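Local coordinates for acyl-CoA dehydrogenase domain protein Tcur3481 (Thermomonospora curvata, PDB 6WY9) that probably works as an FAD-dependent acyl-CoA dehydrogenase, or as a close relative of one, and binds its flavin cofactor within a four-chain assembly, at residues 308-316 with 330-338; 221-231 with 294-304. One frame throughout, in Å; residues are numbered along the deposited sequence.

How the contacts relate
Both contacts are buried and both use helix 295-319: its first turns pack on helix 215-248 in contact 2, and turns further along pack on helix 330-340 in contact 1. Contact 2 lies nearer the middle of the chain and joins two helices running roughly the same way through a row of alanines, flanked by the long chains of Arg224 and Lys301 and closed by a hydrogen bond from Gln231. Contact 1 lies further out and nearer the FAD site, and its nearly antiparallel helices meet through larger side chains, two aromatic rings among them. A neighbouring subunit borders both, reaching more residues of contact 1. The contacts touch: Gln231 probably also donates to the backbone oxygen of Gly337.

Contact 1: residues 308-316 with 330-338; sequences GLNVVHRTQ and IHRYFLWGK
Phe334 points the edge of its ring at the face of His313. The two planes stand at 89° in a T-shaped pair, and Phe334 CE1 sits over the centre of the imidazole, 3.6 Å from His313 CE1. With CG anti to the backbone N (chi1 -178°), the phenyl reaches across to helix 308-316, where the backbone oxygen of Val312 also lies near its plane. Gln316 crosses the phenylalanine at about a right angle: Gln316 CG lies 3.6 Å from Phe334 CD1, and the bend at chi2 (-50°) turns the amide back, bringing OE1 to 3.4 Å from Phe334 CB. Its NE2 is hydrogen-bonded to the backbone oxygen of Gly323. This is a nearly antiparallel helical hairpin in the C-terminal all-helical domain of the acyl-CoA dehydrogenase fold, the axes of the two short segments 8.8 Å apart, and the FAD-binding His317 follows directly on Gln316. Val312 divides its two methyls: CG1 sits 3.4 Å from Tyr333 O, while CG2 faces Phe334 CD1 and the bare CA of Gly337. One turn earlier, Leu309 CD1 rests 3.6 Å from Lys338 CA. At the other end Ile330 CD1 lies 4.1 Å from Thr315 OG1, both residues also touching Thr242 on helix 215-248.

Contact 2: residues 221-231 with 294-304; sequences DVARTALAAVQ and GKAALVAKWWA
Arg224 lies alongside Leu298, both side chains pointing the same way, with one face of its guanidinium over the leucine and NE 3.8 Å from Leu298 CD2. The arginine chain is extended from CG to NE. A long salt bridge of 3.6 Å links Arg224 NH1 to Asp221 OD1, which sits in the guanidinium plane, at the edge of the group. Asp221 also brings OD2 within 3.6 Å of Gly294 CA, the N-cap residue of helix 295-319, a poorly ordered spot. Beside it, Thr225 OG1 donates to Asp221 O on its own helix and lies 3.7 Å from Ala297 CB. Small residues bring the segment axes to 8.3 Å: Ala228 CB meets the methyls of Ala300 and Ala304. Lys301 bends at chi2 (56°), setting CE 4.0 Å from Leu227 CD1, while its NZ hydrogen-bonds to Thr343 O and forms a salt bridge with Asp305. Gln231 ends the row: its chain folds at chi2, and NE2 donates to Ala304 O (3.0 Å, 165° at the hydrogen). The oxygen lies in the amide plane, but the donor stands above the carbonyl plane. This alanine-lined packing, beside helix 260-288, belongs to the C-terminal helical bundle characteristic of acyl-CoA dehydrogenases.

Contact 1: residues 308-316 with 330-338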
loop_
_atom_site.group_PDB
_atom_site.type_symbol
_atom_site.label_atom_id
_atom_site.label_comp_id
_atom_site.label_asym_id
_atom_site.label_seq_id
_atom_site.Cartn_x
_atom_site.Cartn_y
_atom_site.Cartn_z
ATOM N N GLY B 308 -10.597 0.871 7.337
ATOM C CA GLY B 308 -11.468 2.004 7.656
ATOM C C GLY B 308 -10.749 3.338 7.552
ATOM O O GLY B 308 -11.293 4.316 7.020
ATOM N N LEU B 309 -9.504 3.382 8.015
ATOM C CA LEU B 309 -8.724 4.603 7.908
ATOM C C LEU B 309 -8.387 4.899 6.460
ATOM O O LEU B 309 -8.421 6.066 6.051
ATOM C CB LEU B 309 -7.441 4.514 8.722
ATOM C CG LEU B 309 -6.704 5.849 8.873
ATOM C CD1 LEU B 309 -7.726 6.914 9.449
ATOM C CD2 LEU B 309 -5.536 5.620 9.793
ATOM N N ASN B 310 -8.049 3.870 5.662
ATOM C CA ASN B 310 -7.830 4.131 4.233
ATOM C C ASN B 310 -9.073 4.751 3.597
ATOM O O ASN B 310 -8.964 5.704 2.826
ATOM C CB ASN B 310 -7.489 2.866 3.449
ATOM C CG ASN B 310 -6.133 2.301 3.770
ATOM O OD1 ASN B 310 -5.233 2.972 4.335
ATOM N ND2 ASN B 310 -5.949 1.064 3.331
ATOM N N VAL B 311 -10.253 4.180 3.854
ATOM C CA VAL B 311 -11.464 4.708 3.220
ATOM C C VAL B 311 -11.608 6.200 3.508
ATOM O O VAL B 311 -11.798 7.000 2.588
ATOM C CB VAL B 311 -12.725 3.937 3.658
ATOM C CG1 VAL B 311 -14.047 4.704 3.124
ATOM C CG2 VAL B 311 -12.682 2.436 3.183
ATOM N N VAL B 312 -11.555 6.600 4.791
ATOM C CA VAL B 312 -11.836 8.027 5.079
ATOM C C VAL B 312 -10.716 8.951 4.590
ATOM O O VAL B 312 -10.977 10.122 4.337
ATOM C CB VAL B 312 -12.133 8.292 6.576
ATOM C CG1 VAL B 312 -13.457 7.521 7.022
ATOM C CG2 VAL B 312 -10.922 7.968 7.524
ATOM N N HIS B 313 -9.462 8.477 4.454
ATOM C CA HIS B 313 -8.472 9.288 3.738
ATOM C C HIS B 313 -8.818 9.422 2.253
ATOM O O HIS B 313 -8.636 10.501 1.650
ATOM C CB HIS B 313 -7.063 8.675 3.891
ATOM C CG HIS B 313 -6.347 9.146 5.127
ATOM N ND1 HIS B 313 -5.651 10.347 5.171
ATOM C CD2 HIS B 313 -6.286 8.628 6.378
ATOM C CE1 HIS B 313 -5.122 10.500 6.377
ATOM N NE2 HIS B 313 -5.471 9.464 7.123
ATOM N N ARG B 314 -9.258 8.326 1.617
ATOM C CA ARG B 314 -9.591 8.456 0.195
ATOM C C ARG B 314 -10.794 9.383 0.018
ATOM O O ARG B 314 -10.816 10.190 -0.914
ATOM C CB ARG B 314 -9.877 7.081 -0.450
ATOM C CG ARG B 314 -8.655 6.139 -0.514
ATOM C CD ARG B 314 -8.819 5.024 -1.579
ATOM N NE ARG B 314 -7.911 3.908 -1.297
ATOM C CZ ARG B 314 -8.201 2.946 -0.444
ATOM N NH1 ARG B 314 -9.382 2.999 0.185
ATOM N NH2 ARG B 314 -7.347 1.939 -0.225
ATOM N N THR B 315 -11.793 9.297 0.904
ATOM C CA THR B 315 -12.978 10.135 0.683
ATOM C C THR B 315 -12.668 11.606 0.980
ATOM O O THR B 315 -13.284 12.496 0.382
ATOM C CB THR B 315 -14.194 9.615 1.497
ATOM O OG1 THR B 315 -13.875 9.539 2.886
ATOM C CG2 THR B 315 -14.680 8.195 1.000
ATOM N N GLN B 316 -11.688 11.901 1.848
ATOM C CA GLN B 316 -11.225 13.288 1.937
ATOM C C GLN B 316 -10.589 13.736 0.627
ATOM O O GLN B 316 -10.926 14.788 0.071
ATOM C CB GLN B 316 -10.204 13.467 3.059
ATOM C CG GLN B 316 -10.772 13.528 4.462
ATOM C CD GLN B 316 -11.917 14.516 4.607
ATOM O OE1 GLN B 316 -13.017 14.107 4.980
ATOM N NE2 GLN B 316 -11.652 15.833 4.360
ATOM N N ILE B 330 -18.383 15.618 5.110
ATOM C CA ILE B 330 -17.496 14.457 5.037
ATOM C C ILE B 330 -16.400 14.534 6.110
ATOM O O ILE B 330 -15.934 13.497 6.584
ATOM C CB ILE B 330 -16.884 14.305 3.621
ATOM C CG1 ILE B 330 -16.217 12.914 3.463
ATOM C CG2 ILE B 330 -15.855 15.452 3.339
ATOM C CD1 ILE B 330 -17.253 11.722 3.399
ATOM N N HIS B 331 -15.972 15.743 6.513
ATOM C CA HIS B 331 -14.849 15.840 7.455
ATOM C C HIS B 331 -15.137 15.116 8.781
ATOM O O HIS B 331 -14.202 14.702 9.472
ATOM C CB HIS B 331 -14.519 17.296 7.773
ATOM C CG HIS B 331 -15.537 17.947 8.661
ATOM N ND1 HIS B 331 -16.803 18.284 8.203
ATOM C CD2 HIS B 331 -15.512 18.285 9.976
ATOM C CE1 HIS B 331 -17.495 18.842 9.185
ATOM N NE2 HIS B 331 -16.736 18.853 10.272
ATOM N N ARG B 332 -16.410 14.974 9.170
ATOM C CA ARG B 332 -16.706 14.254 10.411
ATOM C C ARG B 332 -16.391 12.770 10.277
ATOM O O ARG B 332 -15.975 12.136 11.248
ATOM C CB ARG B 332 -18.179 14.451 10.824
ATOM C CG ARG B 332 -18.498 15.899 11.227
ATOM C CD ARG B 332 -19.745 15.981 12.138
ATOM N NE ARG B 332 -20.129 17.383 12.332
ATOM C CZ ARG B 332 -20.755 18.143 11.430
ATOM N NH1 ARG B 332 -21.032 19.423 11.718
ATOM N NH2 ARG B 332 -21.116 17.627 10.263
ATOM N N TYR B 333 -16.626 12.195 9.103
ATOM C CA TYR B 333 -16.269 10.792 8.874
ATOM C C TYR B 333 -14.764 10.606 8.982
ATOM O O TYR B 333 -14.284 9.641 9.597
ATOM C CB TYR B 333 -16.791 10.363 7.490
ATOM C CG TYR B 333 -18.304 10.377 7.498
ATOM C CD1 TYR B 333 -19.012 11.577 7.377
ATOM C CD2 TYR B 333 -19.020 9.200 7.714
ATOM C CE1 TYR B 333 -20.410 11.594 7.470
ATOM C CE2 TYR B 333 -20.426 9.203 7.787
ATOM C CZ TYR B 333 -21.101 10.405 7.666
ATOM O OH TYR B 333 -22.485 10.395 7.738
ATOM N N PHE B 334 -13.999 11.566 8.444
ATOM C CA PHE B 334 -12.548 11.536 8.634
ATOM C C PHE B 334 -12.187 11.547 10.122
ATOM O O PHE B 334 -11.346 10.754 10.582
ATOM C CB PHE B 334 -11.878 12.733 7.916
ATOM C CG PHE B 334 -10.400 12.709 8.061
ATOM C CD1 PHE B 334 -9.657 11.733 7.418
ATOM C CD2 PHE B 334 -9.757 13.585 8.923
ATOM C CE1 PHE B 334 -8.258 11.649 7.593
ATOM C CE2 PHE B 334 -8.372 13.519 9.094
ATOM C CZ PHE B 334 -7.617 12.539 8.418
ATOM N N LEU B 335 -12.795 12.469 10.893
ATOM C CA LEU B 335 -12.454 12.588 12.316
ATOM C C LEU B 335 -12.818 11.308 13.085
ATOM O O LEU B 335 -12.026 10.820 13.899
ATOM C CB LEU B 335 -13.144 13.808 12.950
ATOM C CG LEU B 335 -12.779 15.188 12.357
ATOM C CD1 LEU B 335 -13.540 16.296 13.088
ATOM C CD2 LEU B 335 -11.238 15.356 12.498
ATOM N N TRP B 336 -14.038 10.788 12.879
ATOM C CA TRP B 336 -14.443 9.523 13.498
ATOM C C TRP B 336 -13.548 8.360 13.063
ATOM O O TRP B 336 -13.090 7.563 13.897
ATOM C CB TRP B 336 -15.907 9.205 13.147
ATOM C CG TRP B 336 -16.913 9.931 14.022
ATOM C CD1 TRP B 336 -16.946 11.262 14.293
ATOM C CD2 TRP B 336 -18.039 9.343 14.719
ATOM N NE1 TRP B 336 -18.021 11.550 15.106
ATOM C CE2 TRP B 336 -18.704 10.388 15.383
ATOM C CE3 TRP B 336 -18.547 8.039 14.822
ATOM C CZ2 TRP B 336 -19.858 10.177 16.176
ATOM C CZ3 TRP B 336 -19.716 7.833 15.602
ATOM C CH2 TRP B 336 -20.347 8.897 16.267
ATOM N N GLY B 337 -13.326 8.218 11.754
ATOM C CA GLY B 337 -12.537 7.094 11.270
ATOM C C GLY B 337 -11.148 7.098 11.868
ATOM O O GLY B 337 -10.659 6.071 12.348
ATOM N N LYS B 338 -10.519 8.272 11.869
ATOM C CA LYS B 338 -9.174 8.453 12.395
ATOM C C LYS B 338 -9.129 8.103 13.884
ATOM O O LYS B 338 -8.271 7.334 14.333
ATOM C CB LYS B 338 -8.751 9.910 12.095
ATOM C CG LYS B 338 -7.547 10.484 12.807
ATOM C CD LYS B 338 -6.290 10.570 11.884
ATOM C CE LYS B 338 -5.012 10.987 12.671
ATOM N NZ LYS B 338 -3.703 10.665 11.905
#

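Contact 2: residues 221-231 with 294-304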
loop_
_atom_site.group_PDB
_atom_site.type_symbol
_atom_site.label_atom_id
_atom_site.label_comp_id
_atom_site.label_asym_id
_atom_site.label_seq_id
_atom_site.Cartn_x
_atom_site.Cartn_y
_atom_site.Cartn_z
ATOM N N ASP B 221 -12.378 -8.030 23.720
ATOM C CA ASP B 221 -12.836 -8.596 22.448
ATOM C C ASP B 221 -14.150 -7.968 21.968
ATOM O O ASP B 221 -14.319 -7.676 20.772
ATOM C CB ASP B 221 -12.996 -10.098 22.589
ATOM C CG ASP B 221 -11.666 -10.817 22.475
ATOM O OD1 ASP B 221 -10.677 -10.172 22.044
ATOM O OD2 ASP B 221 -11.626 -12.009 22.803
ATOM N N VAL B 222 -15.103 -7.795 22.878
ATOM C CA VAL B 222 -16.375 -7.175 22.520
ATOM C C VAL B 222 -16.171 -5.728 22.098
ATOM O O VAL B 222 -16.779 -5.264 21.125
ATOM C CB VAL B 222 -17.358 -7.271 23.695
ATOM C CG1 VAL B 222 -18.588 -6.341 23.438
ATOM C CG2 VAL B 222 -17.755 -8.712 23.932
ATOM N N ALA B 223 -15.348 -4.980 22.844
ATOM C CA ALA B 223 -15.104 -3.575 22.490
ATOM C C ALA B 223 -14.438 -3.453 21.122
ATOM O O ALA B 223 -14.752 -2.533 20.347
ATOM C CB ALA B 223 -14.215 -2.904 23.537
ATOM N N ARG B 224 -13.471 -4.333 20.840
ATOM C CA ARG B 224 -12.835 -4.338 19.520
ATOM C C ARG B 224 -13.868 -4.582 18.427
ATOM O O ARG B 224 -13.845 -3.931 17.361
ATOM C CB ARG B 224 -11.738 -5.409 19.464
ATOM C CG ARG B 224 -10.461 -5.062 20.287
ATOM C CD ARG B 224 -9.393 -6.178 20.277
ATOM N NE ARG B 224 -8.151 -5.785 20.995
ATOM C CZ ARG B 224 -7.587 -6.470 21.993
ATOM N NH1 ARG B 224 -8.147 -7.609 22.434
ATOM N NH2 ARG B 224 -6.451 -6.017 22.563
ATOM N N THR B 225 -14.753 -5.559 18.661
ATOM C CA THR B 225 -15.801 -5.902 17.703
ATOM C C THR B 225 -16.761 -4.732 17.540
ATOM O O THR B 225 -17.111 -4.353 16.424
ATOM C CB THR B 225 -16.520 -7.173 18.184
ATOM O OG1 THR B 225 -15.563 -8.233 18.316
ATOM C CG2 THR B 225 -17.607 -7.609 17.221
ATOM N N ALA B 226 -17.162 -4.123 18.659
ATOM C CA ALA B 226 -18.078 -2.993 18.608
ATOM C C ALA B 226 -17.455 -1.799 17.874
ATOM O O ALA B 226 -18.129 -1.119 17.085
ATOM C CB ALA B 226 -18.486 -2.623 20.052
ATOM N N LEU B 227 -16.182 -1.499 18.157
ATOM C CA LEU B 227 -15.539 -0.400 17.461
ATOM C C LEU B 227 -15.487 -0.693 15.969
ATOM O O LEU B 227 -15.661 0.203 15.150
ATOM C CB LEU B 227 -14.111 -0.164 18.011
ATOM C CG LEU B 227 -14.062 0.516 19.389
ATOM C CD1 LEU B 227 -12.666 0.201 20.124
ATOM C CD2 LEU B 227 -14.317 2.031 19.231
ATOM N N ALA B 228 -15.213 -1.941 15.604
ATOM C CA ALA B 228 -15.226 -2.284 14.188
ATOM C C ALA B 228 -16.615 -2.094 13.592
ATOM O O ALA B 228 -16.731 -1.679 12.438
ATOM C CB ALA B 228 -14.726 -3.700 13.979
ATOM N N ALA B 229 -17.685 -2.334 14.366
ATOM C CA ALA B 229 -19.023 -2.087 13.812
ATOM C C ALA B 229 -19.231 -0.605 13.496
ATOM O O ALA B 229 -19.768 -0.249 12.432
ATOM C CB ALA B 229 -20.111 -2.599 14.769
ATOM N N VAL B 230 -18.816 0.283 14.410
ATOM C CA VAL B 230 -18.972 1.720 14.161
ATOM C C VAL B 230 -18.153 2.113 12.936
ATOM O O VAL B 230 -18.605 2.871 12.064
ATOM C CB VAL B 230 -18.530 2.531 15.400
ATOM C CG1 VAL B 230 -18.668 4.054 15.129
ATOM C CG2 VAL B 230 -19.290 2.079 16.662
ATOM N N GLN B 231 -16.928 1.597 12.858
ATOM C CA GLN B 231 -16.054 1.963 11.758
ATOM C C GLN B 231 -16.652 1.509 10.441
ATOM O O GLN B 231 -16.523 2.191 9.418
ATOM C CB GLN B 231 -14.662 1.334 11.947
ATOM C CG GLN B 231 -13.601 1.869 10.949
ATOM C CD GLN B 231 -13.069 3.217 11.375
ATOM O OE1 GLN B 231 -13.842 4.099 11.780
ATOM N NE2 GLN B 231 -11.741 3.393 11.300
ATOM N N GLY B 294 -9.498 -14.789 20.763
ATOM C CA GLY B 294 -9.310 -13.396 20.424
ATOM C C GLY B 294 -8.899 -13.101 19.001
ATOM O O GLY B 294 -8.857 -11.923 18.628
ATOM N N LYS B 295 -8.594 -14.110 18.174
ATOM C CA LYS B 295 -8.085 -13.796 16.832
ATOM C C LYS B 295 -9.155 -13.116 15.976
ATOM O O LYS B 295 -8.848 -12.197 15.214
ATOM C CB LYS B 295 -7.544 -15.047 16.142
ATOM C CG LYS B 295 -6.239 -15.562 16.788
ATOM C CD LYS B 295 -5.488 -16.589 15.900
ATOM C CE LYS B 295 -6.190 -17.928 15.848
ATOM N NZ LYS B 295 -5.894 -18.684 17.087
ATOM N N ALA B 296 -10.384 -13.605 16.013
ATOM C CA ALA B 296 -11.369 -13.073 15.081
ATOM C C ALA B 296 -11.654 -11.600 15.375
ATOM O O ALA B 296 -11.843 -10.809 14.452
ATOM C CB ALA B 296 -12.649 -13.908 15.119
ATOM N N ALA B 297 -11.711 -11.227 16.662
ATOM C CA ALA B 297 -11.962 -9.840 17.032
ATOM C C ALA B 297 -10.826 -8.925 16.591
ATOM O O ALA B 297 -11.077 -7.810 16.110
ATOM C CB ALA B 297 -12.199 -9.755 18.549
ATOM N N LEU B 298 -9.567 -9.391 16.717
ATOM C CA LEU B 298 -8.423 -8.613 16.268
ATOM C C LEU B 298 -8.388 -8.463 14.756
ATOM O O LEU B 298 -7.942 -7.419 14.256
ATOM C CB LEU B 298 -7.113 -9.251 16.768
ATOM C CG LEU B 298 -6.681 -8.818 18.185
ATOM C CD1 LEU B 298 -5.569 -9.740 18.749
ATOM C CD2 LEU B 298 -6.222 -7.320 18.168
ATOM N N VAL B 299 -8.804 -9.498 14.012
ATOM C CA VAL B 299 -8.910 -9.377 12.560
ATOM C C VAL B 299 -9.961 -8.328 12.206
ATOM O O VAL B 299 -9.723 -7.455 11.365
ATOM C CB VAL B 299 -9.233 -10.742 11.899
ATOM C CG1 VAL B 299 -9.654 -10.561 10.444
ATOM C CG2 VAL B 299 -8.008 -11.684 11.931
ATOM N N ALA B 300 -11.137 -8.396 12.840
ATOM C CA ALA B 300 -12.132 -7.365 12.540
ATOM C C ALA B 300 -11.582 -5.986 12.879
ATOM O O ALA B 300 -11.739 -5.040 12.104
ATOM C CB ALA B 300 -13.430 -7.629 13.296
ATOM N N LYS B 301 -10.906 -5.864 14.019
ATOM C CA LYS B 301 -10.372 -4.567 14.453
ATOM C C LYS B 301 -9.256 -4.077 13.539
ATOM O O LYS B 301 -9.154 -2.870 13.257
ATOM C CB LYS B 301 -9.885 -4.685 15.914
ATOM C CG LYS B 301 -9.323 -3.386 16.527
ATOM C CD LYS B 301 -10.375 -2.242 16.440
ATOM C CE LYS B 301 -10.008 -1.081 17.396
ATOM N NZ LYS B 301 -8.557 -0.671 17.314
ATOM N N TRP B 302 -8.373 -4.983 13.077
ATOM C CA TRP B 302 -7.327 -4.531 12.157
ATOM C C TRP B 302 -7.931 -4.001 10.858
ATOM O O TRP B 302 -7.489 -2.966 10.333
ATOM C CB TRP B 302 -6.326 -5.663 11.849
ATOM C CG TRP B 302 -5.316 -5.207 10.799
ATOM C CD1 TRP B 302 -4.192 -4.468 11.029
ATOM C CD2 TRP B 302 -5.371 -5.425 9.378
ATOM N NE1 TRP B 302 -3.519 -4.224 9.854
ATOM C CE2 TRP B 302 -4.216 -4.813 8.820
ATOM C CE3 TRP B 302 -6.267 -6.106 8.525
ATOM C CZ2 TRP B 302 -3.923 -4.853 7.452
ATOM C CZ3 TRP B 302 -5.979 -6.131 7.136
ATOM C CH2 TRP B 302 -4.824 -5.481 6.619
ATOM N N TRP B 303 -8.921 -4.712 10.301
ATOM C CA TRP B 303 -9.608 -4.203 9.103
ATOM C C TRP B 303 -10.200 -2.816 9.358
ATOM O O TRP B 303 -10.094 -1.925 8.506
ATOM C CB TRP B 303 -10.695 -5.187 8.655
ATOM C CG TRP B 303 -10.144 -6.176 7.685
ATOM C CD1 TRP B 303 -9.850 -7.499 7.925
ATOM C CD2 TRP B 303 -9.705 -5.896 6.359
ATOM N NE1 TRP B 303 -9.292 -8.064 6.810
ATOM C CE2 TRP B 303 -9.191 -7.102 5.826
ATOM C CE3 TRP B 303 -9.719 -4.741 5.552
ATOM C CZ2 TRP B 303 -8.686 -7.200 4.526
ATOM C CZ3 TRP B 303 -9.241 -4.827 4.239
ATOM C CH2 TRP B 303 -8.727 -6.063 3.725
ATOM N N ALA B 304 -10.817 -2.623 10.538
ATOM C CA ALA B 304 -11.315 -1.300 10.930
ATOM C C ALA B 304 -10.188 -0.283 10.960
ATOM O O ALA B 304 -10.345 0.849 10.478
ATOM C CB ALA B 304 -11.968 -1.366 12.328
#